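Local coordinates for Esterase/lipase-like protein (Caldicellulosiruptor lactoaceticus 6A, PDB 6A6O) that hydrolyses both acetyl esters and beta-1,4-xylosides, as a bifunctional acetyl esterase and xylosidase probably built on the alpha/beta-hydrolase fold, at residues His137-Phe146 against Thr200-Thr211; Lys107-Tyr115 against Asp155-Asp165. All blocks are in the same frame, centred on the assembly; numbering follows the deposited sequence.

Interaction 1: His137-Phe146 against Thr200-Thr211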
loop_
_atom_site.group_PDB
_atom_site.type_symbol
_atom_site.label_atom_id
_atom_site.label_comp_id
_atom_site.label_asym_id
_atom_site.label_seq_id
_atom_site.Cartn_x
_atom_site.Cartn_y
_atom_site.Cartn_z
ATOM N N HIS A 137 -1.046 2.434 6.380
ATOM C CA HIS A 137 -2.429 2.235 6.797
ATOM C C HIS A 137 -3.280 1.773 5.623
ATOM O O HIS A 137 -3.959 0.740 5.689
ATOM C CB HIS A 137 -2.986 3.530 7.384
ATOM C CG HIS A 137 -4.359 3.385 7.950
ATOM N ND1 HIS A 137 -5.444 4.088 7.467
ATOM C CD2 HIS A 137 -4.829 2.610 8.957
ATOM C CE1 HIS A 137 -6.524 3.747 8.150
ATOM N NE2 HIS A 137 -6.176 2.864 9.069
ATOM N N LEU A 138 -3.234 2.524 4.525
ATOM C CA LEU A 138 -4.023 2.171 3.352
ATOM C C LEU A 138 -3.661 0.782 2.829
ATOM O O LEU A 138 -4.541 -0.000 2.462
ATOM C CB LEU A 138 -3.811 3.239 2.278
ATOM C CG LEU A 138 -4.668 3.127 1.029
ATOM C CD1 LEU A 138 -6.121 3.193 1.430
ATOM C CD2 LEU A 138 -4.290 4.264 0.095
ATOM N N ALA A 139 -2.368 0.460 2.783
ATOM C CA ALA A 139 -1.937 -0.875 2.371
ATOM C C ALA A 139 -2.481 -1.951 3.307
ATOM O O ALA A 139 -2.928 -3.014 2.857
ATOM C CB ALA A 139 -0.409 -0.940 2.339
ATOM N N SER A 140 -2.444 -1.696 4.616
ATOM C CA SER A 140 -2.947 -2.681 5.564
ATOM C C SER A 140 -4.457 -2.846 5.433
ATOM O O SER A 140 -4.981 -3.934 5.705
ATOM C CB SER A 140 -2.560 -2.305 7.002
ATOM O OG SER A 140 -3.329 -1.216 7.498
ATOM N N LEU A 141 -5.160 -1.795 5.005
ATOM C CA LEU A 141 -6.602 -1.878 4.806
ATOM C C LEU A 141 -6.940 -2.714 3.580
ATOM O O LEU A 141 -7.812 -3.590 3.630
ATOM C CB LEU A 141 -7.197 -0.474 4.669
ATOM C CG LEU A 141 -7.268 0.338 5.961
ATOM C CD1 LEU A 141 -7.852 1.706 5.673
ATOM C CD2 LEU A 141 -8.097 -0.419 7.024
ATOM N N VAL A 142 -6.267 -2.456 2.458
ATOM C CA VAL A 142 -6.549 -3.275 1.290
ATOM C C VAL A 142 -6.066 -4.709 1.517
ATOM O O VAL A 142 -6.629 -5.652 0.949
ATOM C CB VAL A 142 -5.972 -2.567 0.039
ATOM C CG1 VAL A 142 -4.480 -2.797 -0.110
ATOM C CG2 VAL A 142 -6.745 -2.964 -1.220
ATOM N N GLY A 143 -5.091 -4.913 2.412
ATOM C CA GLY A 143 -4.676 -6.242 2.807
ATOM C C GLY A 143 -5.589 -6.940 3.791
ATOM O O GLY A 143 -5.343 -8.103 4.111
ATOM N N THR A 144 -6.623 -6.260 4.293
ATOM C CA THR A 144 -7.572 -6.866 5.217
ATOM C C THR A 144 -9.021 -6.718 4.779
ATOM O O THR A 144 -9.853 -7.516 5.223
ATOM C CB THR A 144 -7.431 -6.275 6.641
ATOM O OG1 THR A 144 -7.515 -4.844 6.596
ATOM C CG2 THR A 144 -6.095 -6.671 7.279
ATOM N N HIS A 145 -9.343 -5.744 3.918
ATOM C CA HIS A 145 -10.702 -5.430 3.478
ATOM C C HIS A 145 -10.996 -5.924 2.063
ATOM O O HIS A 145 -11.968 -5.467 1.447
ATOM C CB HIS A 145 -10.943 -3.918 3.500
ATOM C CG HIS A 145 -11.250 -3.346 4.849
ATOM N ND1 HIS A 145 -10.358 -3.368 5.900
ATOM C CD2 HIS A 145 -12.334 -2.663 5.292
ATOM C CE1 HIS A 145 -10.894 -2.759 6.946
ATOM N NE2 HIS A 145 -12.093 -2.325 6.605
ATOM N N PHE A 146 -10.190 -6.835 1.536
ATOM C CA PHE A 146 -10.263 -7.209 0.130
ATOM C C PHE A 146 -11.452 -8.123 -0.158
ATOM O O PHE A 146 -12.101 -8.661 0.741
ATOM C CB PHE A 146 -8.984 -7.920 -0.292
ATOM C CG PHE A 146 -8.629 -9.073 0.596
ATOM C CD1 PHE A 146 -9.208 -10.319 0.412
ATOM C CD2 PHE A 146 -7.727 -8.909 1.641
ATOM C CE1 PHE A 146 -8.885 -11.376 1.240
ATOM C CE2 PHE A 146 -7.402 -9.955 2.459
ATOM C CZ PHE A 146 -7.982 -11.196 2.261
ATOM N N THR A 200 -13.196 -0.661 12.637
ATOM C CA THR A 200 -12.956 -1.422 11.416
ATOM C C THR A 200 -11.800 -0.856 10.602
ATOM O O THR A 200 -11.222 -1.581 9.786
ATOM C CB THR A 200 -14.223 -1.499 10.553
ATOM O OG1 THR A 200 -14.560 -0.187 10.087
ATOM C CG2 THR A 200 -15.389 -2.084 11.370
ATOM N N LEU A 201 -11.420 0.402 10.826
ATOM C CA LEU A 201 -10.266 0.977 10.148
ATOM C C LEU A 201 -9.006 0.946 11.009
ATOM O O LEU A 201 -7.963 1.465 10.590
ATOM C CB LEU A 201 -10.567 2.408 9.717
ATOM C CG LEU A 201 -11.769 2.519 8.784
ATOM C CD1 LEU A 201 -12.013 3.994 8.449
ATOM C CD2 LEU A 201 -11.559 1.689 7.511
ATOM N N SER A 202 -9.076 0.363 12.204
ATOM C CA SER A 202 -7.873 -0.023 12.939
ATOM C C SER A 202 -7.505 -1.403 12.404
ATOM O O SER A 202 -8.130 -2.408 12.758
ATOM C CB SER A 202 -8.128 -0.012 14.443
ATOM O OG SER A 202 -8.403 1.313 14.883
ATOM N N SER A 203 -6.522 -1.447 11.500
ATOM C CA SER A 203 -6.445 -2.584 10.590
ATOM C C SER A 203 -6.013 -3.870 11.283
ATOM O O SER A 203 -6.306 -4.954 10.765
ATOM C CB SER A 203 -5.508 -2.268 9.420
ATOM O OG SER A 203 -4.191 -1.949 9.863
ATOM N N HIS A 204 -5.349 -3.788 12.443
ATOM C CA HIS A 204 -5.030 -5.023 13.161
ATOM C C HIS A 204 -6.297 -5.771 13.570
ATOM O O HIS A 204 -6.279 -7.004 13.683
ATOM C CB HIS A 204 -4.137 -4.737 14.381
ATOM C CG HIS A 204 -4.772 -3.895 15.443
ATOM N ND1 HIS A 204 -5.100 -2.566 15.250
ATOM C CD2 HIS A 204 -5.117 -4.183 16.721
ATOM C CE1 HIS A 204 -5.625 -2.078 16.360
ATOM N NE2 HIS A 204 -5.640 -3.038 17.270
ATOM N N ASN A 205 -7.414 -5.053 13.743
ATOM C CA ASN A 205 -8.692 -5.681 14.082
ATOM C C ASN A 205 -9.252 -6.540 12.950
ATOM O O ASN A 205 -10.096 -7.416 13.202
ATOM C CB ASN A 205 -9.738 -4.607 14.424
ATOM C CG ASN A 205 -9.507 -3.944 15.765
ATOM O OD1 ASN A 205 -8.996 -4.550 16.716
ATOM N ND2 ASN A 205 -9.906 -2.679 15.857
ATOM N N MET A 206 -8.824 -6.305 11.711
ATOM C CA MET A 206 -9.444 -6.915 10.545
ATOM C C MET A 206 -8.581 -7.985 9.894
ATOM O O MET A 206 -8.967 -8.530 8.856
ATOM C CB MET A 206 -9.801 -5.822 9.533
ATOM C CG MET A 206 -10.778 -4.817 10.109
ATOM S SD MET A 206 -12.442 -5.539 10.200
ATOM C CE MET A 206 -12.754 -5.802 8.459
ATOM N N VAL A 207 -7.429 -8.316 10.483
ATOM C CA VAL A 207 -6.626 -9.419 9.968
ATOM C C VAL A 207 -7.426 -10.714 10.047
ATOM O O VAL A 207 -8.136 -10.972 11.027
ATOM C CB VAL A 207 -5.311 -9.522 10.762
ATOM C CG1 VAL A 207 -4.531 -10.781 10.377
ATOM C CG2 VAL A 207 -4.478 -8.305 10.510
ATOM N N SER A 208 -7.318 -11.540 9.010
ATOM C CA SER A 208 -7.965 -12.849 8.966
ATOM C C SER A 208 -6.948 -13.880 8.497
ATOM O O SER A 208 -5.820 -13.544 8.137
ATOM C CB SER A 208 -9.173 -12.837 8.020
ATOM O OG SER A 208 -8.742 -12.693 6.678
ATOM N N SER A 209 -7.361 -15.151 8.466
ATOM C CA SER A 209 -6.469 -16.189 7.959
ATOM C C SER A 209 -6.140 -16.005 6.479
ATOM O O SER A 209 -5.156 -16.582 5.997
ATOM C CB SER A 209 -7.087 -17.572 8.190
ATOM O OG SER A 209 -8.231 -17.732 7.380
ATOM N N LYS A 210 -6.927 -15.217 5.747
ATOM C CA LYS A 210 -6.676 -14.955 4.335
ATOM C C LYS A 210 -5.793 -13.735 4.084
ATOM O O LYS A 210 -5.435 -13.481 2.931
ATOM C CB LYS A 210 -7.997 -14.763 3.582
ATOM C CG LYS A 210 -8.980 -15.913 3.752
ATOM C CD LYS A 210 -8.353 -17.234 3.366
ATOM C CE LYS A 210 -9.406 -18.346 3.333
ATOM N NZ LYS A 210 -8.782 -19.671 3.023
ATOM N N THR A 211 -5.472 -12.958 5.107
ATOM C CA THR A 211 -4.520 -11.863 4.929
ATOM C C THR A 211 -3.214 -12.412 4.355
ATOM O O THR A 211 -2.730 -13.457 4.817
ATOM C CB THR A 211 -4.266 -11.160 6.265
ATOM O OG1 THR A 211 -5.494 -10.638 6.777
ATOM C CG2 THR A 211 -3.263 -10.009 6.113
HETATM O O HOH W 1 -8.494 -9.890 6.399
#
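His137 points the edge of its imidazole at the backbone carbonyl of Leu201: NE2 donates to Leu201 O at 2.7 Å, with the oxygen close to the ring plane and the N-H...O angle nearly straight at 166°. ND1 on the same ring is bonded to the hydroxyl of Tyr65, which fixes the ring's rotation from its other nitrogen. Ser140, about one turn further along the helix, accepts from Ser203 OG at 2.6 Å. Ser140 OG in turn donates to His137 O, a carbonyl that also receives Leu141 N; a chi1 of 74° sets OG between the backbone N and the carbonyl carbon, within reach of His137 O. The CD2 methyls of Leu141 and Leu201 meet at 4.1 Å beside these polar pairs.

The helix involved, 134-142, follows strand 127-132 through a GxSxG turn, consistent with the nucleophile elbow of an alpha/beta-hydrolase; the side chain of His137 lies near the presumed Ser133-His254-Asp222 triad without touching it.

Past the helix, His145 and Met206 cross at about a right angle. The Met206 chain bends at chi2 and chi3, which carries CE over one face of the imidazole, 4.1 Å from the ring centroid in a CH-pi contact, while Thr200 O sits at the ring edge, 3.1 Å from His145 CE1. Thr144 presses its CB against Met206 O at 3.5 Å and lays CG2 alongside CG2 of Val207. Water 1 joins the two segments here, donating to Thr144 O and Met206 O and accepting from Ser208 OG. Phe146 turns the CZ corner of its ring to Lys210, 3.8 Å from Lys210 CB, which lies near the ring plane.

Interaction 2: Lys107-Tyr115 against Asp155-Asp165; sequences KRAIRLVRY and DPVERVSCRPD
Arg108 lays one face of its guanidinium on Val157, whose CG1 sits over the middle of the group, 3.7 Å from CZ, and gives its edge to two carboxylates. NH1 donates at 2.9 Å to the anti lone pair of Glu158 OE2, with the two planes only 17° apart; NH1 and NH2 both grip Asp155 OD2, whose carboxylate is turned 66° from the guanidinium. NE is taken by Leu23 O.

Arg111 is covered differently: Cys162 CB lies over the centre of its guanidinium, with SG over the same face, while Val160 O lies at the edge and accepts from NH1 at 2.9 Å, in the plane of both groups. NH1 also forms a salt bridge with Asp147. Glu158 OE1 stands well out of the guanidinium plane, so its long approach to Arg111 NE is one of charge alone; water 3 bridges that NE to Glu158 OE2. The third arginine, Arg114, works by its edge. Its chain runs over Val160 CG1 and bends at chi3 (-86°), bringing NH1 to Ser161 O at 3.0 Å and both terminal nitrogens to Arg163 O; NH2 adds a weak bond, within a salt bridge, to Asp165 OD2.

Tyr115 takes Val157 CG2 over its ring face, 4.0 Å from the centroid, and has Val160 CG2 at its edge. An Asx turn at Asp155 and an ST turn at Ser161 shape the loop that receives these side chains. Towards the far end of the loop, Pro164 CD packs on Ile110 CD1 at 4.0 Å.

Helix 101-115 thus carries the loop 155-165 on one flank while Ala109, Leu112 and Val113 rest on Leu43 of strand 42-46; Ile110 reaches both Val129 of strand 127-132 and Val142 of helix 134-142, and the loop runs on into strand 167-170.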
loop_
_atom_site.group_PDB
_atom_site.type_symbol
_atom_site.label_atom_id
_atom_site.label_comp_id
_atom_site.label_asym_id
_atom_site.label_seq_id
_atom_site.Cartn_x
_atom_site.Cartn_y
_atom_site.Cartn_z
ATOM N N LYS A 107 -8.343 -0.219 -3.680
ATOM C CA LYS A 107 -8.927 -1.452 -4.196
ATOM C C LYS A 107 -8.976 -1.423 -5.720
ATOM O O LYS A 107 -8.662 -2.419 -6.385
ATOM C CB LYS A 107 -10.332 -1.651 -3.625
ATOM C CG LYS A 107 -10.378 -1.944 -2.128
ATOM C CD LYS A 107 -11.804 -2.348 -1.723
ATOM C CE LYS A 107 -11.964 -2.424 -0.215
ATOM N NZ LYS A 107 -13.393 -2.671 0.147
ATOM N N ARG A 108 -9.372 -0.281 -6.279
ATOM C CA ARG A 108 -9.454 -0.148 -7.730
ATOM C C ARG A 108 -8.088 -0.350 -8.372
ATOM O O ARG A 108 -7.968 -1.031 -9.400
ATOM C CB ARG A 108 -10.028 1.221 -8.082
ATOM C CG ARG A 108 -10.171 1.474 -9.576
ATOM C CD ARG A 108 -11.175 0.537 -10.242
ATOM N NE ARG A 108 -11.233 0.825 -11.681
ATOM C CZ ARG A 108 -12.191 0.412 -12.511
ATOM N NH1 ARG A 108 -13.202 -0.329 -12.072
ATOM N NH2 ARG A 108 -12.136 0.749 -13.799
ATOM N N ALA A 109 -7.046 0.220 -7.761
ATOM C CA ALA A 109 -5.694 0.095 -8.304
ATOM C C ALA A 109 -5.269 -1.365 -8.425
ATOM O O ALA A 109 -4.714 -1.772 -9.454
ATOM C CB ALA A 109 -4.710 0.885 -7.437
ATOM N N ILE A 110 -5.533 -2.178 -7.397
ATOM C CA ILE A 110 -5.153 -3.592 -7.457
ATOM C C ILE A 110 -5.950 -4.324 -8.540
ATOM O O ILE A 110 -5.389 -5.087 -9.335
ATOM C CB ILE A 110 -5.320 -4.262 -6.078
ATOM C CG1 ILE A 110 -4.398 -3.597 -5.046
ATOM C CG2 ILE A 110 -4.982 -5.760 -6.166
ATOM C CD1 ILE A 110 -4.463 -4.259 -3.674
ATOM N N ARG A 111 -7.272 -4.116 -8.581
ATOM C CA ARG A 111 -8.079 -4.724 -9.643
ATOM C C ARG A 111 -7.581 -4.319 -11.025
ATOM O O ARG A 111 -7.531 -5.147 -11.949
ATOM C CB ARG A 111 -9.545 -4.314 -9.506
ATOM C CG ARG A 111 -10.201 -4.688 -8.199
ATOM C CD ARG A 111 -11.710 -4.565 -8.361
ATOM N NE ARG A 111 -12.364 -4.160 -7.118
ATOM C CZ ARG A 111 -12.794 -4.995 -6.178
ATOM N NH1 ARG A 111 -12.635 -6.313 -6.303
ATOM N NH2 ARG A 111 -13.382 -4.500 -5.095
ATOM N N LEU A 112 -7.230 -3.044 -11.185
ATOM C CA LEU A 112 -6.799 -2.533 -12.487
ATOM C C LEU A 112 -5.503 -3.192 -12.937
ATOM O O LEU A 112 -5.391 -3.659 -14.077
ATOM C CB LEU A 112 -6.625 -1.020 -12.414
ATOM C CG LEU A 112 -6.386 -0.238 -13.711
ATOM C CD1 LEU A 112 -7.575 -0.425 -14.641
ATOM C CD2 LEU A 112 -6.169 1.233 -13.409
ATOM N N VAL A 113 -4.499 -3.227 -12.056
ATOM C CA VAL A 113 -3.229 -3.841 -12.423
ATOM C C VAL A 113 -3.417 -5.327 -12.706
ATOM O O VAL A 113 -2.835 -5.874 -13.650
ATOM C CB VAL A 113 -2.179 -3.592 -11.322
ATOM C CG1 VAL A 113 -0.894 -4.347 -11.639
ATOM C CG2 VAL A 113 -1.907 -2.100 -11.171
ATOM N N ARG A 114 -4.235 -6.006 -11.902
ATOM C CA ARG A 114 -4.460 -7.425 -12.139
ATOM C C ARG A 114 -5.204 -7.642 -13.451
ATOM O O ARG A 114 -4.896 -8.580 -14.199
ATOM C CB ARG A 114 -5.235 -8.035 -10.974
ATOM C CG ARG A 114 -5.355 -9.531 -11.037
ATOM C CD ARG A 114 -5.768 -10.103 -9.677
ATOM N NE ARG A 114 -4.604 -10.330 -8.822
ATOM C CZ ARG A 114 -4.530 -9.977 -7.538
ATOM N NH1 ARG A 114 -5.549 -9.361 -6.944
ATOM N NH2 ARG A 114 -3.434 -10.239 -6.850
ATOM N N TYR A 115 -6.176 -6.777 -13.745
ATOM C CA TYR A 115 -6.943 -6.911 -14.981
ATOM C C TYR A 115 -6.047 -6.757 -16.205
ATOM O O TYR A 115 -6.178 -7.506 -17.178
ATOM C CB TYR A 115 -8.066 -5.878 -15.017
ATOM C CG TYR A 115 -8.862 -5.911 -16.308
ATOM C CD1 TYR A 115 -9.760 -6.938 -16.557
ATOM C CD2 TYR A 115 -8.702 -4.922 -17.274
ATOM C CE1 TYR A 115 -10.499 -6.979 -17.744
ATOM C CE2 TYR A 115 -9.435 -4.952 -18.466
ATOM C CZ TYR A 115 -10.324 -5.985 -18.689
ATOM O OH TYR A 115 -11.056 -6.029 -19.859
ATOM N N ASP A 155 -18.492 -3.697 -15.478
ATOM C CA ASP A 155 -17.094 -3.307 -15.628
ATOM C C ASP A 155 -16.234 -4.548 -15.439
ATOM O O ASP A 155 -16.210 -5.103 -14.328
ATOM C CB ASP A 155 -16.727 -2.246 -14.596
ATOM C CG ASP A 155 -15.362 -1.616 -14.837
ATOM O OD1 ASP A 155 -14.520 -2.213 -15.538
ATOM O OD2 ASP A 155 -15.136 -0.503 -14.317
ATOM N N PRO A 156 -15.517 -5.015 -16.465
ATOM C CA PRO A 156 -14.686 -6.217 -16.289
ATOM C C PRO A 156 -13.635 -6.060 -15.204
ATOM O O PRO A 156 -13.254 -7.056 -14.575
ATOM C CB PRO A 156 -14.039 -6.411 -17.667
ATOM C CG PRO A 156 -14.902 -5.608 -18.617
ATOM C CD PRO A 156 -15.418 -4.456 -17.825
ATOM N N VAL A 157 -13.150 -4.839 -14.975
ATOM C CA VAL A 157 -12.157 -4.627 -13.922
ATOM C C VAL A 157 -12.747 -4.972 -12.559
ATOM O O VAL A 157 -12.062 -5.525 -11.689
ATOM C CB VAL A 157 -11.633 -3.180 -13.961
ATOM C CG1 VAL A 157 -10.691 -2.916 -12.775
ATOM C CG2 VAL A 157 -10.904 -2.915 -15.261
ATOM N N GLU A 158 -14.031 -4.665 -12.355
ATOM C CA GLU A 158 -14.665 -4.942 -11.071
ATOM C C GLU A 158 -14.873 -6.429 -10.815
ATOM O O GLU A 158 -15.149 -6.817 -9.673
ATOM C CB GLU A 158 -15.993 -4.187 -10.988
ATOM C CG GLU A 158 -15.822 -2.688 -10.877
ATOM C CD GLU A 158 -15.165 -2.267 -9.561
ATOM O OE1 GLU A 158 -15.469 -2.890 -8.521
ATOM O OE2 GLU A 158 -14.355 -1.308 -9.564
ATOM N N ARG A 159 -14.723 -7.274 -11.831
ATOM C CA ARG A 159 -14.835 -8.711 -11.636
ATOM C C ARG A 159 -13.574 -9.312 -11.040
ATOM O O ARG A 159 -13.583 -10.487 -10.671
ATOM C CB ARG A 159 -15.153 -9.403 -12.968
ATOM C CG ARG A 159 -16.383 -8.825 -13.661
ATOM C CD ARG A 159 -16.525 -9.289 -15.101
ATOM N NE ARG A 159 -17.495 -8.462 -15.817
ATOM C CZ ARG A 159 -17.551 -8.347 -17.141
ATOM N NH1 ARG A 159 -16.699 -9.017 -17.905
ATOM N NH2 ARG A 159 -18.468 -7.566 -17.703
ATOM N N VAL A 160 -12.509 -8.528 -10.921
ATOM C CA VAL A 160 -11.185 -9.023 -10.553
ATOM C C VAL A 160 -10.966 -8.816 -9.060
ATOM O O VAL A 160 -11.437 -7.824 -8.487
ATOM C CB VAL A 160 -10.113 -8.292 -11.384
ATOM C CG1 VAL A 160 -8.730 -8.666 -10.947
ATOM C CG2 VAL A 160 -10.319 -8.574 -12.883
ATOM N N SER A 161 -10.256 -9.757 -8.434
ATOM C CA SER A 161 -9.930 -9.662 -7.011
ATOM C C SER A 161 -9.073 -8.437 -6.713
ATOM O O SER A 161 -8.176 -8.085 -7.485
ATOM C CB SER A 161 -9.184 -10.920 -6.560
ATOM O OG SER A 161 -8.695 -10.786 -5.221
ATOM N N CYS A 162 -9.341 -7.787 -5.574
ATOM C CA CYS A 162 -8.479 -6.714 -5.097
ATOM C C CYS A 162 -7.568 -7.162 -3.954
ATOM O O CYS A 162 -6.998 -6.314 -3.259
ATOM C CB CYS A 162 -9.300 -5.489 -4.680
ATOM S SG CYS A 162 -10.337 -5.722 -3.221
ATOM N N ARG A 163 -7.384 -8.466 -3.776
ATOM C CA ARG A 163 -6.511 -8.958 -2.714
ATOM C C ARG A 163 -5.054 -8.894 -3.160
ATOM O O ARG A 163 -4.704 -9.480 -4.193
ATOM C CB ARG A 163 -6.883 -10.384 -2.337
ATOM C CG ARG A 163 -5.928 -11.011 -1.341
ATOM C CD ARG A 163 -6.275 -12.477 -1.071
ATOM N NE ARG A 163 -5.477 -13.081 -0.001
ATOM C CZ ARG A 163 -4.302 -13.681 -0.193
ATOM N NH1 ARG A 163 -3.768 -13.745 -1.409
ATOM N NH2 ARG A 163 -3.662 -14.231 0.826
ATOM N N PRO A 164 -4.187 -8.198 -2.439
ATOM C CA PRO A 164 -2.763 -8.243 -2.782
ATOM C C PRO A 164 -2.161 -9.589 -2.405
ATOM O O PRO A 164 -2.613 -10.268 -1.478
ATOM C CB PRO A 164 -2.162 -7.093 -1.960
ATOM C CG PRO A 164 -3.044 -6.984 -0.763
ATOM C CD PRO A 164 -4.453 -7.402 -1.224
ATOM N N ASP A 165 -1.132 -9.988 -3.151
ATOM C CA ASP A 165 -0.487 -11.266 -2.899
ATOM C C ASP A 165 0.576 -11.186 -1.803
ATOM O O ASP A 165 1.030 -12.225 -1.324
ATOM C CB ASP A 165 0.097 -11.792 -4.207
ATOM C CG ASP A 165 -0.983 -12.096 -5.222
ATOM O OD1 ASP A 165 -1.865 -12.921 -4.899
ATOM O OD2 ASP A 165 -0.983 -11.484 -6.316
HETATM O O HOH W 2 -13.001 -0.154 -16.706
HETATM O O HOH W 3 -12.601 -1.351 -7.585
#

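Both contacts dress the same side of the central sheet, their centres about 17 Å apart, and both set a helix against a loop that leads into a strand. They meet where Val142 of helix 134-142 packs on Ile110 and Pro164, and where Lys210 O takes a probable hydrogen bond from Arg163 NH2. Each is partly buried. Interaction 1 comes near the presumed catalytic triad through His137 and relies on a histidine-to-carbonyl bond, a serine pair and a methionine-histidine contact. Interaction 2, further from the centre of the chain, buries more surface, 896 against 565 Å², and depends on arginines, carboxylates and backbone carbonyls, with an exposed tyrosine at its border.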